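Local coordinates for salt-tolerant glutaminase (Micrococcus luteus, PDB 3AGD), which probably catalyses the hydrolysis of L-glutamine to L-glutamate and ammonium, as a homotetrameric member of the glutaminase family, at residues Glu186-Ala189 / Gly190-Gln194. Sequence-based numbering, arbitrary orientation.
Sequences EIVA and GYVAQ
Val188 and Val192, one helical turn apart, touch through their methyl groups, CG1 of Val188 lying 3.9 Å from CG2 of Val192. The torsions explain which branches meet: Val188 carries CG1 anti to its own nitrogen (chi1 166°) and so forward along the helix, while CG2 of Val192 sits beside its backbone nitrogen and reaches back. That same CG2 lies 3.0 Å from Val188 O, so the methyl is close to the oxygen that the residue's own N-H engages, with Val192 N 2.8 Å from Val188 O. The neighbouring i to i+4 bonds are longer, reaching 3.3 Å between Gly190 N and Glu186 O. With Tyr191 N on Ile187 O and Ala193 N on Ala189 O, every amide from Gly190 to Ala193 is held by the preceding turn. Gly190 is buried and, having no side chain, meets that turn through its backbone alone.

These backbone bonds run along helix 184-195 of the glutaminase domain, whose fold is related to that of the serine beta-lactamases. Tyr191 is an L-glutamate-binding residue; its CB rests 3.5 Å from Ile187 O, and with CG anti to the backbone nitrogen (chi1 168°) the ring leads away from the preceding turn, toward Ser64, Asn114 and Asn167, which also bind L-glutamate. Around the helix, small Ala189 fits against Tyr157 and Met161 of helix 154-161, and branched Val188 fills the apolar side facing Leu168 and Ala171 of helix 165-176. Ile187 meets Leu180 and Gln122, while the buried amide of Gln194 is satisfied at NE2 by a hydrogen bond with Ser66 OG.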
ATOM      1  N   GLU A 186      15.164 -16.263  31.154  1.00 15.99           N
ATOM      2  CA  GLU A 186      14.830 -14.849  31.341  1.00 19.28           C
ATOM      3  C   GLU A 186      14.159 -14.228  30.115  1.00 18.75           C
ATOM      4  O   GLU A 186      13.244 -13.413  30.240  1.00 18.14           O
ATOM      5  CB  GLU A 186      16.091 -14.049  31.678  1.00 19.65           C
ATOM      6  CG  GLU A 186      15.848 -12.570  31.953  1.00 24.61           C
ATOM      7  CD  GLU A 186      17.138 -11.792  32.179  1.00 29.27           C
ATOM      8  OE1 GLU A 186      18.030 -12.317  32.880  1.00 32.54           O
ATOM      9  OE2 GLU A 186      17.256 -10.656  31.667  1.00 28.23           O
ATOM     10  N   ILE A 187      14.624 -14.602  28.931  1.00 18.52           N
ATOM     11  CA  ILE A 187      14.047 -14.058  27.711  1.00 16.64           C
ATOM     12  C   ILE A 187      12.687 -14.681  27.426  1.00 14.42           C
ATOM     13  O   ILE A 187      11.767 -13.998  26.992  1.00 17.35           O
ATOM     14  CB  ILE A 187      14.997 -14.266  26.517  1.00 20.99           C
ATOM     15  CG1 ILE A 187      16.298 -13.500  26.773  1.00 22.89           C
ATOM     16  CG2 ILE A 187      14.348 -13.775  25.237  1.00 21.82           C
ATOM     17  CD1 ILE A 187      16.087 -12.002  27.040  1.00 21.10           C
ATOM     18  N   VAL A 188      12.549 -15.974  27.685  1.00 13.93           N
ATOM     19  CA  VAL A 188      11.270 -16.633  27.461  1.00 13.88           C
ATOM     20  C   VAL A 188      10.223 -16.093  28.435  1.00 16.66           C
ATOM     21  O   VAL A 188       9.073 -15.880  28.053  1.00 16.24           O
ATOM     22  CB  VAL A 188      11.392 -18.161  27.627  1.00 16.19           C
ATOM     23  CG1 VAL A 188      10.014 -18.797  27.729  1.00 14.29           C
ATOM     24  CG2 VAL A 188      12.156 -18.746  26.440  1.00 13.97           C
ATOM     25  N   ALA A 189      10.624 -15.859  29.683  1.00 14.71           N
ATOM     26  CA  ALA A 189       9.696 -15.346  30.688  1.00 14.56           C
ATOM     27  C   ALA A 189       9.152 -13.978  30.279  1.00 16.09           C
ATOM     28  O   ALA A 189       7.963 -13.704  30.434  1.00 17.09           O
ATOM     29  CB  ALA A 189      10.389 -15.255  32.057  1.00 11.37           C
ATOM     30  N   GLY A 190      10.025 -13.121  29.758  1.00 16.56           N
ATOM     31  CA  GLY A 190       9.594 -11.802  29.332  1.00 17.42           C
ATOM     32  C   GLY A 190       8.664 -11.874  28.134  1.00 18.34           C
ATOM     33  O   GLY A 190       7.671 -11.150  28.053  1.00 20.29           O
ATOM     34  N   TYR A 191       8.981 -12.752  27.193  1.00 19.25           N
ATOM     35  CA  TYR A 191       8.157 -12.914  26.002  1.00 17.63           C
ATOM     36  C   TYR A 191       6.791 -13.498  26.370  1.00 17.90           C
ATOM     37  O   TYR A 191       5.762 -13.090  25.828  1.00 18.64           O
ATOM     38  CB  TYR A 191       8.867 -13.824  25.000  1.00 18.40           C
ATOM     39  CG  TYR A 191       7.989 -14.279  23.856  1.00 19.70           C
ATOM     40  CD1 TYR A 191       7.569 -13.386  22.875  1.00 17.28           C
ATOM     41  CD2 TYR A 191       7.554 -15.600  23.774  1.00 18.23           C
ATOM     42  CE1 TYR A 191       6.732 -13.796  21.840  1.00 16.57           C
ATOM     43  CE2 TYR A 191       6.719 -16.022  22.746  1.00 19.03           C
ATOM     44  CZ  TYR A 191       6.309 -15.115  21.787  1.00 19.08           C
ATOM     45  OH  TYR A 191       5.448 -15.521  20.794  1.00 20.02           O
ATOM     46  N   VAL A 192       6.775 -14.455  27.290  1.00 16.27           N
ATOM     47  CA  VAL A 192       5.512 -15.052  27.700  1.00 15.19           C
ATOM     48  C   VAL A 192       4.639 -14.017  28.407  1.00 13.81           C
ATOM     49  O   VAL A 192       3.427 -13.967  28.193  1.00 16.27           O
ATOM     50  CB  VAL A 192       5.731 -16.264  28.630  1.00 18.89           C
ATOM     51  CG1 VAL A 192       4.389 -16.767  29.160  1.00 20.85           C
ATOM     52  CG2 VAL A 192       6.433 -17.387  27.862  1.00 17.09           C
ATOM     53  N   ALA A 193       5.258 -13.189  29.240  1.00 15.61           N
ATOM     54  CA  ALA A 193       4.535 -12.152  29.972  1.00 16.23           C
ATOM     55  C   ALA A 193       3.973 -11.142  28.977  1.00 15.65           C
ATOM     56  O   ALA A 193       2.858 -10.650  29.123  1.00 16.12           O
ATOM     57  CB  ALA A 193       5.469 -11.464  30.942  1.00 10.30           C
ATOM     58  N   GLN A 194       4.773 -10.847  27.965  1.00 15.69           N
ATOM     59  CA  GLN A 194       4.403  -9.919  26.908  1.00 17.33           C
ATOM     60  C   GLN A 194       3.137 -10.418  26.215  1.00 16.58           C
ATOM     61  O   GLN A 194       2.233  -9.636  25.906  1.00 16.36           O
ATOM     62  CB  GLN A 194       5.570  -9.834  25.922  1.00 22.42           C
ATOM     63  CG  GLN A 194       5.258  -9.344  24.525  1.00 25.71           C
ATOM     64  CD  GLN A 194       6.433  -9.576  23.585  1.00 25.72           C
ATOM     65  OE1 GLN A 194       7.591  -9.416  23.979  1.00 20.54           O
ATOM     66  NE2 GLN A 194       6.142  -9.945  22.341  1.00 23.32           N
TER